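Local structure of pantothenate kinase (3TQC) at residues I13-F19 / Q314-K320; L60-L66 / L115-W119; I207-G211 / Y297-A301. The protein catalyses the ATP-dependent phosphorylation of (R)-pantothenate to (R)-4'-phosphopantothenate, the first of the five steps that lead to coenzyme A. All blocks are in the same frame, centred on the assembly; numbering follows the deposited sequence.

Interaction 1: residues I13-F19 / Q314-K320; sequences ITPYLQF and QKVYLRK
Tyr-16 and Tyr-317 meet edge to face across two antiparallel strands, the edge of Tyr-317 turned toward the face of Tyr-16 with the ring planes at 81°. The Tyr-16 ring is the tight centre of the contact. Arg-319, its chain folded back (chi2 -67°, chi3 -54°), lays CD over one face of that ring, 3.8 Å from its centroid, while the phenol OH leaves the pair to bond the carbonyl of Ala-301. Beyond the ring the arginine reaches Pro-15 O with a weak bond from NE; its NH1 is taken by the carbonyl of Asp-225 of the second subunit. The carbonyl of Pro-15 has a stronger partner in the backbone N of Lys-320, at 2.7 Å. Lys-320 itself is buried: extended from CG onward, it crosses Thr-14 and sets NZ 2.7 Å from Thr-14 O, nearly in line with the carbonyl bond, and Ser-169 O of the second subunit also accepts from this amine.

Strand 16-20, near the N-terminus, is one of the two edge strands of the mixed sheet within this chain, and it pairs antiparallel with strand 313-319, near the C-terminus, in a P-loop kinase fold. Leu-17 with Leu-318 and Phe-19 with Val-316 form the hydrogen-bonded pairs, and all four side chains lie on one buried face. There the edge of the Phe-19 ring meets Val-316 O, CD2 lying 3.5 Å from it, and the ring receives Lys-86 of the second subunit in a cation-pi contact.

Against this buried face stands the partly exposed, water-bridged end at Gln-18 and Tyr-317. Gln-18 CG lies 3.3 Å from Tyr-317 CD1, and a water spans the polar ends, donating to Gln-18 OE1 at 2.6 Å and lying 3.0 Å from Tyr-317 OH.

Interaction 2: residues L60-L66 / L115-W119; sequences LPLSRLL and LLSRW
The helix after the P-loop, 105-116, packs its C-terminal part on the long helix 52-84, Leu-115 and Leu-116 against Leu-60, Ser-63 and Leu-66. The type I turn from Leu-116 to Trp-119 extends the contact to Arg-64. No hydrogen bond crosses between the two segments, and the join is van der Waals packing. Leu-115 pushes CD1 against the backbone N of Leu-60, 3.4 Å away, and lays its CB beside that of Ser-63. Leu-116 CD2 lies 3.3 Å from Ser-63 O and rests against Leu-66 CB. At the other end Leu-60 CD1 sits over one face of the Arg-118 guanidinium, 3.8 Å above its plane and toward the rim, while the charge itself is paired with Asp-39.

Trp-119 comes in with its six-membered ring foremost. Arg-64 crosses it at about a right angle, CD 3.4 Å from CZ2, and the guanidinium and indole planes stand 53° apart; Phe-68 receives that guanidinium in a cation-pi contact. The Ser-63 hydroxyl meets the indole at its edge, in the ring plane, with OG 3.1 Å from CZ3. A chi1 of 75° swings OG back over its own helix, where it donates to a lone pair of Leu-60 O at 2.6 Å, a carbonyl that also accepts from Arg-64 N.

Interaction 3: residues I207-G211 / Y297-A301; sequences ILQTG and YKNRA
A chi1 of -62° places Tyr-297 CG opposite its own carbonyl carbon and sets the ring face against the backbone at Gln-209, while the bend of Arg-300 at chi3 (61°) brings its guanidinium to Leu-208 O. Gln-209 CA stands almost exactly over the centre of the Tyr-297 ring, 4.2 Å from the centroid, in a CH-pi contact, and Leu-208 packs its CB against Tyr-297 CB at 3.7 Å. Leu-208 CD1 approaches Ala-301 CB, next to Phe-232 of the central sheet.

The polar grip comes from Arg-300. Its NH1 donates to Leu-208 O over 2.8 Å, with the acceptor in the guanidinium plane, although the donor stands 50° out of the carbonyl plane. The same nitrogen gives a second bond to a water that donates to Ile-207 O and Gln-209 O, which ties three successive carbonyls of the loop to one arginine. NE forms a salt bridge with Asp-225 of the second subunit, and NH2 bonds Ser-224 OG of its own chain, which probably keeps the guanidinium from rotating. Another water accepts from Thr-210 N and lies 2.8 Å from Tyr-297 OH.

The arrangement joins two loops at the subunit boundary of a P-loop kinase fold, the one following strand 199-203 and the 3-10 turn leading from helix 271-294 into strand 303-307; the side chain of Leu-208 lies about 7 Å from Gly-99 of the predicted ATP-binding P-loop, without touching it.

Along the chain, interaction 1 closes a loop of 294 residues that encloses the other two, with interaction 2 completed before interaction 3 begins. The central mixed sheet relates all three: interaction 1 forms the pair of strands at one edge, interaction 2 packs the helices lying against it, and interaction 3 joins loops that lead into and out of its strands. Interactions 1 and 2, with centres about 19 Å apart, touch through Leu-318 and Leu-65; interactions 1 and 3, about 17 Å apart, touch at Tyr-16 and Ala-301. Interactions 2 and 3 do not touch. Each borders the second subunit, so the fold and the dimer are built from shared elements.

Interaction 1: residues I13-F19 / Q314-K320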
loop_
_atom_site.group_PDB
_atom_site.type_symbol
_atom_site.label_atom_id
_atom_site.label_comp_id
_atom_site.label_asym_id
_atom_site.label_seq_id
_atom_site.Cartn_x
_atom_site.Cartn_y
_atom_site.Cartn_z
ATOM N N ILE B 13 0.038 1.193 20.296
ATOM C CA ILE B 13 1.031 0.190 20.813
ATOM C C ILE B 13 1.742 -0.529 19.652
ATOM O O ILE B 13 2.747 -0.011 19.138
ATOM C CB ILE B 13 0.378 -0.822 21.797
ATOM C CG1 ILE B 13 1.458 -1.658 22.480
ATOM C CG2 ILE B 13 -0.643 -1.736 21.080
ATOM C CD1 ILE B 13 0.917 -2.801 23.313
ATOM N N THR B 14 1.246 -1.693 19.218
ATOM C CA THR B 14 1.849 -2.360 18.069
ATOM C C THR B 14 0.850 -2.902 17.047
ATOM O O THR B 14 -0.103 -3.584 17.386
ATOM C CB THR B 14 2.849 -3.478 18.473
ATOM O OG1 THR B 14 3.476 -3.986 17.291
ATOM C CG2 THR B 14 2.158 -4.618 19.239
ATOM N N PRO B 15 1.074 -2.572 15.769
ATOM C CA PRO B 15 0.198 -3.056 14.714
ATOM C C PRO B 15 0.568 -4.451 14.228
ATOM O O PRO B 15 0.005 -4.927 13.243
ATOM C CB PRO B 15 0.391 -2.013 13.608
ATOM C CG PRO B 15 1.815 -1.569 13.795
ATOM C CD PRO B 15 1.993 -1.517 15.283
ATOM N N TYR B 16 1.495 -5.096 14.920
ATOM C CA TYR B 16 1.939 -6.436 14.572
ATOM C C TYR B 16 1.673 -7.454 15.666
ATOM O O TYR B 16 1.939 -7.196 16.845
ATOM C CB TYR B 16 3.444 -6.445 14.338
ATOM C CG TYR B 16 3.895 -5.697 13.136
ATOM C CD1 TYR B 16 3.966 -6.319 11.905
ATOM C CD2 TYR B 16 4.263 -4.362 13.228
ATOM C CE1 TYR B 16 4.390 -5.638 10.798
ATOM C CE2 TYR B 16 4.693 -3.670 12.127
ATOM C CZ TYR B 16 4.753 -4.309 10.916
ATOM O OH TYR B 16 5.184 -3.627 9.812
ATOM N N LEU B 17 1.165 -8.615 15.252
ATOM C CA LEU B 17 1.275 -9.832 16.040
ATOM C C LEU B 17 2.739 -10.189 16.025
ATOM O O LEU B 17 3.395 -10.090 14.997
ATOM C CB LEU B 17 0.504 -11.008 15.420
ATOM C CG LEU B 17 -0.998 -10.891 15.263
ATOM C CD1 LEU B 17 -1.549 -12.167 14.607
ATOM C CD2 LEU B 17 -1.677 -10.592 16.603
ATOM N N GLN B 18 3.226 -10.633 17.171
ATOM C CA GLN B 18 4.616 -10.979 17.350
ATOM C C GLN B 18 4.705 -12.419 17.790
ATOM O O GLN B 18 3.907 -12.841 18.600
ATOM C CB GLN B 18 5.234 -10.049 18.393
ATOM C CG GLN B 18 5.661 -8.753 17.742
ATOM C CD GLN B 18 5.862 -7.626 18.707
ATOM O OE1 GLN B 18 6.635 -7.743 19.640
ATOM N NE2 GLN B 18 5.165 -6.507 18.475
ATOM N N PHE B 19 5.669 -13.151 17.233
ATOM C CA PHE B 19 5.935 -14.550 17.598
ATOM C C PHE B 19 7.425 -14.774 17.788
ATOM O O PHE B 19 8.209 -14.466 16.903
ATOM C CB PHE B 19 5.514 -15.515 16.477
ATOM C CG PHE B 19 4.119 -15.337 15.986
ATOM C CD1 PHE B 19 3.113 -16.197 16.404
ATOM C CD2 PHE B 19 3.818 -14.360 15.056
ATOM C CE1 PHE B 19 1.806 -16.058 15.912
ATOM C CE2 PHE B 19 2.514 -14.206 14.565
ATOM C CZ PHE B 19 1.510 -15.042 14.999
ATOM N N GLN B 314 14.042 -16.139 14.314
ATOM C CA GLN B 314 13.877 -16.009 15.754
ATOM C C GLN B 314 12.675 -15.164 16.127
ATOM O O GLN B 314 12.180 -15.262 17.251
ATOM C CB GLN B 314 15.133 -15.425 16.391
ATOM C CG GLN B 314 16.365 -16.360 16.363
ATOM C CD GLN B 314 16.100 -17.808 16.847
ATOM O OE1 GLN B 314 16.441 -18.784 16.148
ATOM N NE2 GLN B 314 15.487 -17.946 18.033
ATOM N N LYS B 315 12.192 -14.349 15.200
ATOM C CA LYS B 315 11.015 -13.554 15.458
ATOM C C LYS B 315 10.231 -13.346 14.171
ATOM O O LYS B 315 10.828 -13.109 13.110
ATOM C CB LYS B 315 11.452 -12.215 16.055
ATOM C CG LYS B 315 10.437 -11.544 16.973
ATOM C CD LYS B 315 11.098 -10.444 17.846
ATOM C CE LYS B 315 12.392 -10.899 18.602
ATOM N NZ LYS B 315 12.874 -9.930 19.654
ATOM N N VAL B 316 8.911 -13.452 14.256
ATOM C CA VAL B 316 8.014 -13.104 13.148
ATOM C C VAL B 316 7.041 -12.026 13.592
ATOM O O VAL B 316 6.437 -12.128 14.655
ATOM C CB VAL B 316 7.213 -14.329 12.659
ATOM C CG1 VAL B 316 6.367 -13.968 11.467
ATOM C CG2 VAL B 316 8.164 -15.464 12.325
ATOM N N TYR B 317 6.938 -10.964 12.795
ATOM C CA TYR B 317 5.944 -9.920 13.001
ATOM C C TYR B 317 4.912 -10.074 11.906
ATOM O O TYR B 317 5.262 -10.241 10.750
ATOM C CB TYR B 317 6.567 -8.540 12.889
ATOM C CG TYR B 317 7.567 -8.197 13.963
ATOM C CD1 TYR B 317 7.180 -7.500 15.093
ATOM C CD2 TYR B 317 8.911 -8.547 13.836
ATOM C CE1 TYR B 317 8.094 -7.166 16.074
ATOM C CE2 TYR B 317 9.833 -8.208 14.817
ATOM C CZ TYR B 317 9.415 -7.526 15.933
ATOM O OH TYR B 317 10.320 -7.190 16.920
ATOM N N LEU B 318 3.637 -10.029 12.257
ATOM C CA LEU B 318 2.587 -10.111 11.260
ATOM C C LEU B 318 1.587 -9.014 11.581
ATOM O O LEU B 318 1.090 -8.918 12.717
ATOM C CB LEU B 318 1.920 -11.500 11.293
ATOM C CG LEU B 318 0.704 -11.754 10.385
ATOM C CD1 LEU B 318 1.020 -11.629 8.904
ATOM C CD2 LEU B 318 0.155 -13.138 10.674
ATOM N N ARG B 319 1.298 -8.181 10.593
ATOM C CA ARG B 319 0.329 -7.107 10.777
ATOM C C ARG B 319 -1.002 -7.645 11.293
ATOM O O ARG B 319 -1.526 -8.661 10.796
ATOM C CB ARG B 319 0.096 -6.333 9.481
ATOM C CG ARG B 319 1.170 -5.283 9.154
ATOM C CD ARG B 319 1.181 -4.116 10.145
ATOM N NE ARG B 319 -0.142 -3.504 10.263
ATOM C CZ ARG B 319 -0.654 -2.593 9.431
ATOM N NH1 ARG B 319 0.049 -2.131 8.415
ATOM N NH2 ARG B 319 -1.889 -2.133 9.633
ATOM N N LYS B 320 -1.547 -6.974 12.302
ATOM C CA LYS B 320 -2.847 -7.371 12.823
ATOM C C LYS B 320 -3.907 -7.080 11.773
ATOM O O LYS B 320 -3.828 -6.082 11.069
ATOM C CB LYS B 320 -3.172 -6.631 14.100
ATOM C CG LYS B 320 -2.178 -6.866 15.215
ATOM C CD LYS B 320 -2.526 -6.027 16.430
ATOM C CE LYS B 320 -1.591 -6.299 17.599
ATOM N NZ LYS B 320 -1.740 -5.317 18.708
HETATM O O HOH W 1 8.950 -8.675 19.082
#

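Interaction 2: residues L60-L66 / L115-W119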
loop_
_atom_site.group_PDB
_atom_site.type_symbol
_atom_site.label_atom_id
_atom_site.label_comp_id
_atom_site.label_asym_id
_atom_site.label_seq_id
_atom_site.Cartn_x
_atom_site.Cartn_y
_atom_site.Cartn_z
ATOM N N LEU B 60 7.157 -23.992 6.130
ATOM C CA LEU B 60 5.938 -24.730 5.875
ATOM C C LEU B 60 4.728 -24.029 6.511
ATOM O O LEU B 60 3.782 -23.706 5.812
ATOM C CB LEU B 60 6.061 -26.179 6.322
ATOM C CG LEU B 60 4.809 -27.035 6.097
ATOM C CD1 LEU B 60 4.281 -26.854 4.677
ATOM C CD2 LEU B 60 5.111 -28.500 6.383
ATOM N N PRO B 61 4.763 -23.766 7.827
ATOM C CA PRO B 61 3.609 -23.036 8.378
ATOM C C PRO B 61 3.465 -21.609 7.828
ATOM O O PRO B 61 2.343 -21.106 7.710
ATOM C CB PRO B 61 3.863 -23.019 9.893
ATOM C CG PRO B 61 5.267 -23.493 10.085
ATOM C CD PRO B 61 5.650 -24.289 8.876
ATOM N N LEU B 62 4.585 -20.966 7.496
ATOM C CA LEU B 62 4.527 -19.662 6.860
ATOM C C LEU B 62 3.756 -19.800 5.561
ATOM O O LEU B 62 2.878 -18.997 5.281
ATOM C CB LEU B 62 5.925 -19.078 6.616
ATOM C CG LEU B 62 5.973 -17.778 5.808
ATOM C CD1 LEU B 62 4.983 -16.757 6.355
ATOM C CD2 LEU B 62 7.393 -17.179 5.743
ATOM N N SER B 63 4.061 -20.836 4.785
ATOM C CA SER B 63 3.354 -21.035 3.531
ATOM C C SER B 63 1.866 -21.278 3.762
ATOM O O SER B 63 1.042 -20.764 3.008
ATOM C CB SER B 63 3.973 -22.153 2.692
ATOM O OG SER B 63 3.660 -23.433 3.209
ATOM N N ARG B 64 1.518 -22.029 4.803
ATOM C CA ARG B 64 0.111 -22.238 5.135
ATOM C C ARG B 64 -0.574 -20.925 5.520
ATOM O O ARG B 64 -1.705 -20.688 5.116
ATOM C CB ARG B 64 -0.049 -23.268 6.255
ATOM C CG ARG B 64 -1.510 -23.550 6.685
ATOM C CD ARG B 64 -2.269 -24.294 5.617
ATOM N NE ARG B 64 -3.707 -24.387 5.869
ATOM C CZ ARG B 64 -4.624 -23.504 5.475
ATOM N NH1 ARG B 64 -4.295 -22.390 4.833
ATOM N NH2 ARG B 64 -5.894 -23.734 5.743
ATOM N N LEU B 65 0.103 -20.076 6.290
ATOM C CA LEU B 65 -0.467 -18.779 6.664
ATOM C C LEU B 65 -0.758 -18.007 5.393
ATOM O O LEU B 65 -1.857 -17.540 5.185
ATOM C CB LEU B 65 0.476 -17.985 7.575
ATOM C CG LEU B 65 0.047 -16.536 7.903
ATOM C CD1 LEU B 65 -1.147 -16.520 8.828
ATOM C CD2 LEU B 65 1.176 -15.735 8.505
ATOM N N LEU B 66 0.230 -17.924 4.517
ATOM C CA LEU B 66 0.059 -17.234 3.249
ATOM C C LEU B 66 -1.051 -17.844 2.407
ATOM O O LEU B 66 -1.772 -17.127 1.729
ATOM C CB LEU B 66 1.365 -17.249 2.467
ATOM C CG LEU B 66 2.479 -16.469 3.136
ATOM C CD1 LEU B 66 3.768 -16.595 2.347
ATOM C CD2 LEU B 66 2.003 -15.021 3.234
ATOM N N LEU B 115 6.803 -24.501 -1.572
ATOM C CA LEU B 115 5.796 -24.820 -0.564
ATOM C C LEU B 115 4.411 -24.296 -0.901
ATOM O O LEU B 115 3.435 -25.012 -0.752
ATOM C CB LEU B 115 6.207 -24.279 0.806
ATOM C CG LEU B 115 7.410 -24.971 1.455
ATOM C CD1 LEU B 115 7.730 -24.313 2.811
ATOM C CD2 LEU B 115 7.151 -26.429 1.623
ATOM N N LEU B 116 4.314 -23.052 -1.353
ATOM C CA LEU B 116 3.017 -22.504 -1.711
ATOM C C LEU B 116 2.340 -23.313 -2.812
ATOM O O LEU B 116 1.119 -23.384 -2.852
ATOM C CB LEU B 116 3.116 -21.042 -2.121
ATOM C CG LEU B 116 3.326 -20.073 -0.950
ATOM C CD1 LEU B 116 3.600 -18.681 -1.448
ATOM C CD2 LEU B 116 2.105 -20.078 -0.064
ATOM N N SER B 117 3.127 -23.949 -3.673
ATOM C CA SER B 117 2.590 -24.659 -4.812
ATOM C C SER B 117 1.912 -25.983 -4.415
ATOM O O SER B 117 1.169 -26.541 -5.200
ATOM C CB SER B 117 3.692 -24.905 -5.850
ATOM O OG SER B 117 4.412 -26.082 -5.577
ATOM N N ARG B 118 2.165 -26.474 -3.202
ATOM C CA ARG B 118 1.564 -27.732 -2.732
ATOM C C ARG B 118 0.053 -27.679 -2.540
ATOM O O ARG B 118 -0.589 -28.724 -2.517
ATOM C CB ARG B 118 2.213 -28.187 -1.414
ATOM C CG ARG B 118 1.664 -27.489 -0.162
ATOM C CD ARG B 118 2.674 -27.482 1.012
ATOM N NE ARG B 118 3.063 -28.821 1.476
ATOM C CZ ARG B 118 2.414 -29.548 2.385
ATOM N NH1 ARG B 118 1.281 -29.124 2.936
ATOM N NH2 ARG B 118 2.894 -30.735 2.730
ATOM N N TRP B 119 -0.520 -26.488 -2.382
ATOM C CA TRP B 119 -1.965 -26.351 -2.175
ATOM C C TRP B 119 -2.746 -26.253 -3.476
ATOM O O TRP B 119 -2.453 -25.408 -4.309
ATOM C CB TRP B 119 -2.272 -25.151 -1.287
ATOM C CG TRP B 119 -2.078 -25.477 0.123
ATOM C CD1 TRP B 119 -2.912 -26.206 0.919
ATOM C CD2 TRP B 119 -0.950 -25.146 0.916
ATOM N NE1 TRP B 119 -2.375 -26.331 2.172
ATOM C CE2 TRP B 119 -1.168 -25.686 2.197
ATOM C CE3 TRP B 119 0.220 -24.443 0.672
ATOM C CZ2 TRP B 119 -0.260 -25.539 3.228
ATOM C CZ3 TRP B 119 1.126 -24.304 1.696
ATOM C CH2 TRP B 119 0.874 -24.837 2.962
#

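Interaction 3: residues I207-G211 / Y297-A301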
loop_
_atom_site.group_PDB
_atom_site.type_symbol
_atom_site.label_atom_id
_atom_site.label_comp_id
_atom_site.label_asym_id
_atom_site.label_seq_id
_atom_site.Cartn_x
_atom_site.Cartn_y
_atom_site.Cartn_z
ATOM N N ILE B 207 11.261 -3.162 -3.371
ATOM C CA ILE B 207 9.830 -3.333 -3.629
ATOM C C ILE B 207 8.933 -2.525 -2.708
ATOM O O ILE B 207 7.745 -2.376 -2.992
ATOM C CB ILE B 207 9.391 -4.791 -3.566
ATOM C CG1 ILE B 207 9.735 -5.403 -2.208
ATOM C CG2 ILE B 207 10.008 -5.546 -4.709
ATOM C CD1 ILE B 207 8.886 -6.620 -1.869
ATOM N N LEU B 208 9.490 -2.037 -1.601
ATOM C CA LEU B 208 8.748 -1.257 -0.625
ATOM C C LEU B 208 8.988 0.253 -0.784
ATOM O O LEU B 208 8.426 1.062 -0.049
ATOM C CB LEU B 208 9.140 -1.701 0.779
ATOM C CG LEU B 208 8.891 -3.180 1.026
ATOM C CD1 LEU B 208 9.178 -3.584 2.453
ATOM C CD2 LEU B 208 7.459 -3.520 0.647
ATOM N N GLN B 209 9.820 0.614 -1.750
ATOM C CA GLN B 209 10.162 1.999 -1.982
ATOM C C GLN B 209 9.100 2.712 -2.793
ATOM O O GLN B 209 8.140 2.101 -3.262
ATOM C CB GLN B 209 11.490 2.080 -2.720
ATOM C CG GLN B 209 12.656 1.511 -1.950
ATOM C CD GLN B 209 13.916 1.428 -2.799
ATOM O OE1 GLN B 209 13.960 1.951 -3.920
ATOM N NE2 GLN B 209 14.941 0.784 -2.270
ATOM N N THR B 210 9.288 4.011 -2.958
ATOM C CA THR B 210 8.442 4.823 -3.808
ATOM C C THR B 210 9.253 5.288 -4.998
ATOM O O THR B 210 10.485 5.217 -4.987
ATOM C CB THR B 210 7.955 6.056 -3.051
ATOM O OG1 THR B 210 9.083 6.723 -2.487
ATOM C CG2 THR B 210 6.995 5.659 -1.939
ATOM N N GLY B 211 8.561 5.789 -6.013
ATOM C CA GLY B 211 9.210 6.329 -7.202
ATOM C C GLY B 211 9.694 7.752 -6.970
ATOM O O GLY B 211 9.320 8.402 -5.983
ATOM N N TYR B 297 11.939 1.427 4.846
ATOM C CA TYR B 297 10.612 0.998 4.427
ATOM C C TYR B 297 10.225 -0.340 5.049
ATOM O O TYR B 297 9.170 -0.871 4.744
ATOM C CB TYR B 297 10.528 0.968 2.894
ATOM C CG TYR B 297 10.743 2.332 2.311
ATOM C CD1 TYR B 297 9.719 3.265 2.305
ATOM C CD2 TYR B 297 11.993 2.721 1.811
ATOM C CE1 TYR B 297 9.915 4.556 1.792
ATOM C CE2 TYR B 297 12.199 4.003 1.298
ATOM C CZ TYR B 297 11.156 4.911 1.293
ATOM O OH TYR B 297 11.345 6.183 0.788
ATOM N N LYS B 298 11.044 -0.843 5.971
ATOM C CA LYS B 298 10.793 -2.144 6.600
ATOM C C LYS B 298 9.369 -2.244 7.168
ATOM O O LYS B 298 8.680 -3.277 7.036
ATOM C CB LYS B 298 11.819 -2.395 7.722
ATOM C CG LYS B 298 11.658 -3.734 8.425
ATOM C CD LYS B 298 12.612 -3.929 9.612
ATOM C CE LYS B 298 12.244 -3.022 10.778
ATOM N NZ LYS B 298 12.660 -3.610 12.052
ATOM N N ASN B 299 8.933 -1.169 7.811
ATOM C CA ASN B 299 7.666 -1.195 8.515
ATOM C C ASN B 299 6.476 -1.115 7.572
ATOM O O ASN B 299 5.338 -1.107 8.022
ATOM C CB ASN B 299 7.632 -0.109 9.591
ATOM C CG ASN B 299 8.616 -0.395 10.728
ATOM O OD1 ASN B 299 9.039 -1.540 10.923
ATOM N ND2 ASN B 299 8.987 0.639 11.474
ATOM N N ARG B 300 6.721 -1.074 6.267
ATOM C CA ARG B 300 5.611 -1.162 5.316
ATOM C C ARG B 300 5.180 -2.609 5.075
ATOM O O ARG B 300 4.141 -2.834 4.519
ATOM C CB ARG B 300 5.956 -0.508 3.982
ATOM C CG ARG B 300 6.255 0.963 4.057
ATOM C CD ARG B 300 6.226 1.571 2.667
ATOM N NE ARG B 300 4.901 1.416 2.063
ATOM C CZ ARG B 300 4.663 1.128 0.786
ATOM N NH1 ARG B 300 5.658 0.967 -0.081
ATOM N NH2 ARG B 300 3.396 0.987 0.380
ATOM N N ALA B 301 6.005 -3.567 5.481
ATOM C CA ALA B 301 5.764 -4.981 5.269
ATOM C C ALA B 301 4.664 -5.486 6.155
ATOM O O ALA B 301 4.499 -5.014 7.277
ATOM C CB ALA B 301 7.031 -5.778 5.546
HETATM O O HOH W 2 6.559 0.129 -2.932
HETATM O O HOH W 3 11.332 5.671 -1.928
#